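Local coordinates for protein putative carboxymuconolactone decarboxylase (Burkholderia xenovorans, PDB 2QEU) that is a putative carboxymuconolactone decarboxylase of the AhpD-like clan that may have peroxiredoxin activity, at residues 19-24 / 45-50. Residues are numbered along the deposited sequence; the frame is centred on the assembly and turned at random. Where two conformers were deposited one is given.
Sequences AHYESD and AYSRMR
Arg50 NH1 is gripped by Asp24 OD2 at 2.8 Å in a salt bridge that joins helix 10-25 to helix 40-53. The N-H points fairly straight at the oxygen, at 154°, but meets it from above the carboxylate plane. His20 NE2 also lies near the edge of the guanidinium, 3.0 Å from Arg50 NH1. Arg50 reaches this far because its chain is extended from CG to NE, with CG anti to the backbone N. Tyr21 CE1 lies over one face of the guanidinium, the two planes 39° apart, and packs 3.5 Å from Arg50 CD. His20 CD2 sits over the centre of one face of the Tyr21 ring. Beyond that ring, Tyr21 OH donates a 2.8 Å hydrogen bond to Ser47 OG, which lies near the ring plane. Ser47 OG in turn bonds to Phe43 O, one turn back. The other carboxylate oxygen, Asp24 OD1, is held by His69 NE2, so Asp24 links Arg50 to a third helix. Arg50 NH2 and Tyr46 OH both bind a citrate, probably from the crystallisation liquor. Polar bonds thus bridge the axes of segments 19-24 and 45-50, 11.1 Å apart at closest approach and at 45° to each other, in an all-helical subunit of the AhpD-like clan, beside a bound citrate that may mark a pocket.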
ATOM      1  N   ALA B  19      13.028  10.956  28.776  1.00 18.13           N
ATOM      2  CA  ALA B  19      13.768   9.769  29.254  1.00 19.11           C
ATOM      3  C   ALA B  19      13.475   8.520  28.392  1.00 19.96           C
ATOM      4  O   ALA B  19      14.369   7.711  28.105  1.00 19.89           O
ATOM      5  CB  ALA B  19      13.450   9.502  30.715  1.00 17.96           C
ATOM      6  N   HIS B  20      12.218   8.377  27.979  1.00 19.98           N
ATOM      7  CA  HIS B  20      11.825   7.296  27.078  1.00 20.42           C
ATOM      8  C   HIS B  20      12.591   7.358  25.750  1.00 19.66           C
ATOM      9  O   HIS B  20      13.180   6.361  25.317  1.00 18.41           O
ATOM     10  CB  HIS B  20      10.303   7.306  26.804  1.00 22.08           C
ATOM     11  CG  HIS B  20       9.901   6.417  25.664  1.00 23.06           C
ATOM     12  ND1 HIS B  20      10.042   5.044  25.705  1.00 16.01           N
ATOM     13  CD2 HIS B  20       9.400   6.707  24.439  1.00 21.04           C
ATOM     14  CE1 HIS B  20       9.630   4.526  24.560  1.00 16.90           C
ATOM     15  NE2 HIS B  20       9.229   5.512  23.776  1.00 20.99           N
ATOM     16  N   TYR B  21      12.570   8.521  25.099  1.00 18.48           N
ATOM     17  CA  TYR B  21      13.197   8.648  23.785  1.00 17.43           C
ATOM     18  C   TYR B  21      14.725   8.572  23.848  1.00 17.69           C
ATOM     19  O   TYR B  21      15.354   7.996  22.949  1.00 16.88           O
ATOM     20  CB  TYR B  21      12.712   9.905  23.062  1.00 18.42           C
ATOM     21  CG  TYR B  21      11.267   9.811  22.613  1.00 17.38           C
ATOM     22  CD1 TYR B  21      10.920   8.996  21.547  1.00 18.22           C
ATOM     23  CD2 TYR B  21      10.248  10.530  23.256  1.00 16.85           C
ATOM     24  CE1 TYR B  21       9.622   8.886  21.132  1.00 15.46           C
ATOM     25  CE2 TYR B  21       8.927  10.441  22.835  1.00 13.16           C
ATOM     26  CZ  TYR B  21       8.616   9.606  21.744  1.00 17.51           C
ATOM     27  OH  TYR B  21       7.320   9.441  21.243  1.00 15.36           O
ATOM     28  N   GLU B  22      15.335   9.112  24.903  0.50 18.15           N
ATOM     29  CA  GLU B  22      16.780   8.995  25.017  0.50 19.18           C
ATOM     30  C   GLU B  22      17.175   7.534  25.212  0.50 18.53           C
ATOM     31  O   GLU B  22      18.117   7.051  24.580  0.50 20.25           O
ATOM     32  CB  GLU B  22      17.318   9.854  26.163  0.50 20.43           C
ATOM     33  CG  GLU B  22      17.157  11.369  25.938  0.50 26.94           C
ATOM     34  CD  GLU B  22      17.966  11.918  24.768  0.50 23.22           C
ATOM     35  OE1 GLU B  22      18.904  11.243  24.296  0.50 36.33           O
ATOM     36  OE2 GLU B  22      17.669  13.042  24.334  0.50 24.38           O
ATOM     37  N   SER B  23      16.435   6.832  26.069  1.00 16.48           N
ATOM     38  CA  SER B  23      16.717   5.443  26.388  1.00 18.24           C
ATOM     39  C   SER B  23      16.488   4.545  25.188  1.00 18.95           C
ATOM     40  O   SER B  23      17.361   3.764  24.783  1.00 19.21           O
ATOM     41  CB  SER B  23      15.802   5.002  27.526  1.00 19.45           C
ATOM     42  OG  SER B  23      16.027   3.651  27.865  1.00 30.60           O
ATOM     43  N   ASP B  24      15.321   4.711  24.592  1.00 16.42           N
ATOM     44  CA  ASP B  24      14.910   3.823  23.522  1.00 17.83           C
ATOM     45  C   ASP B  24      15.597   4.122  22.209  1.00 18.11           C
ATOM     46  O   ASP B  24      16.046   3.177  21.508  1.00 16.28           O
ATOM     47  CB  ASP B  24      13.412   3.905  23.312  1.00 15.89           C
ATOM     48  CG  ASP B  24      12.925   2.807  22.403  1.00 16.78           C
ATOM     49  OD1 ASP B  24      13.129   1.608  22.776  1.00 11.64           O
ATOM     50  OD2 ASP B  24      12.384   3.177  21.344  1.00 16.01           O
ATOM     51  N   ALA B  45      -0.148  11.489  23.968  1.00 11.35           N
ATOM     52  CA  ALA B  45      -0.871  10.199  23.943  1.00 12.33           C
ATOM     53  C   ALA B  45      -0.087   9.148  23.162  1.00 14.18           C
ATOM     54  O   ALA B  45       0.098   8.024  23.618  1.00 11.56           O
ATOM     55  CB  ALA B  45      -2.264  10.361  23.372  1.00 11.07           C
ATOM     56  N   TYR B  46       0.417   9.545  22.005  1.00 13.47           N
ATOM     57  CA  TYR B  46       1.291   8.697  21.186  1.00 11.77           C
ATOM     58  C   TYR B  46       2.519   8.256  21.959  1.00 10.65           C
ATOM     59  O   TYR B  46       2.888   7.090  21.898  1.00 10.13           O
ATOM     60  CB  TYR B  46       1.717   9.413  19.911  1.00 13.93           C
ATOM     61  CG  TYR B  46       2.624   8.571  19.076  1.00  9.77           C
ATOM     62  CD1 TYR B  46       2.103   7.540  18.295  1.00 15.79           C
ATOM     63  CD2 TYR B  46       4.005   8.745  19.116  1.00 14.92           C
ATOM     64  CE1 TYR B  46       2.922   6.742  17.554  1.00 13.03           C
ATOM     65  CE2 TYR B  46       4.840   7.944  18.349  1.00 11.21           C
ATOM     66  CZ  TYR B  46       4.286   6.939  17.583  1.00 15.78           C
ATOM     67  OH  TYR B  46       5.086   6.141  16.812  1.00 16.60           O
ATOM     68  N   SER B  47       3.128   9.156  22.731  1.00  9.77           N
ATOM     69  CA  SER B  47       4.346   8.788  23.485  1.00 12.01           C
ATOM     70  C   SER B  47       4.020   7.796  24.605  1.00 10.28           C
ATOM     71  O   SER B  47       4.800   6.870  24.869  1.00 11.21           O
ATOM     72  CB  SER B  47       5.090  10.020  23.984  1.00 11.05           C
ATOM     73  OG  SER B  47       5.466  10.820  22.866  1.00 13.30           O
ATOM     74  N   ARG B  48       2.841   7.941  25.198  1.00 10.60           N
ATOM     75  CA  ARG B  48       2.414   6.994  26.209  1.00 12.34           C
ATOM     76  C   ARG B  48       2.226   5.610  25.585  1.00 10.78           C
ATOM     77  O   ARG B  48       2.604   4.612  26.219  1.00 10.98           O
ATOM     78  CB  ARG B  48       1.089   7.387  26.839  1.00  8.85           C
ATOM     79  CG  ARG B  48       1.095   8.570  27.772  1.00 16.00           C
ATOM     80  CD  ARG B  48      -0.329   9.007  27.982  1.00 25.58           C
ATOM     81  NE  ARG B  48      -0.336  10.212  28.770  1.00 27.70           N
ATOM     82  CZ  ARG B  48      -0.444  10.226  30.094  1.00 36.01           C
ATOM     83  NH1 ARG B  48      -0.602   9.091  30.792  1.00 28.23           N
ATOM     84  NH2 ARG B  48      -0.417  11.392  30.719  1.00 40.15           N
HETATM   85  N   MSE B  49       1.622   5.564  24.393  1.00 11.90           N
HETATM   86  CA  MSE B  49       1.394   4.315  23.690  1.00 11.41           C
HETATM   87  C   MSE B  49       2.729   3.674  23.361  1.00  9.26           C
HETATM   88  O   MSE B  49       2.946   2.480  23.603  1.00  9.88           O
HETATM   89  CB  MSE B  49       0.583   4.537  22.408  1.00 13.55           C
HETATM   90  CG  MSE B  49       0.046   3.249  21.783  1.00 10.90           C
HETATM   91 SE   MSE B  49      -1.048   3.622  20.227  0.75 14.82          SE
HETATM   92  CE  MSE B  49       0.390   4.210  19.105  1.00 11.22           C
ATOM     93  N   ARG B  50       3.645   4.481  22.836  1.00 10.40           N
ATOM     94  CA  ARG B  50       4.986   4.008  22.446  1.00 12.85           C
ATOM     95  C   ARG B  50       5.749   3.434  23.631  1.00 13.66           C
ATOM     96  O   ARG B  50       6.449   2.437  23.524  1.00 14.53           O
ATOM     97  CB  ARG B  50       5.792   5.193  21.910  1.00 15.25           C
ATOM     98  CG  ARG B  50       6.908   4.807  21.025  1.00 15.33           C
ATOM     99  CD  ARG B  50       7.697   6.014  20.631  1.00 19.49           C
ATOM    100  NE  ARG B  50       8.616   5.638  19.574  1.00 19.93           N
ATOM    101  CZ  ARG B  50       9.817   5.113  19.783  1.00 14.19           C
ATOM    102  NH1 ARG B  50      10.303   4.952  21.012  1.00 15.56           N
ATOM    103  NH2 ARG B  50      10.544   4.761  18.743  1.00 17.10           N
TER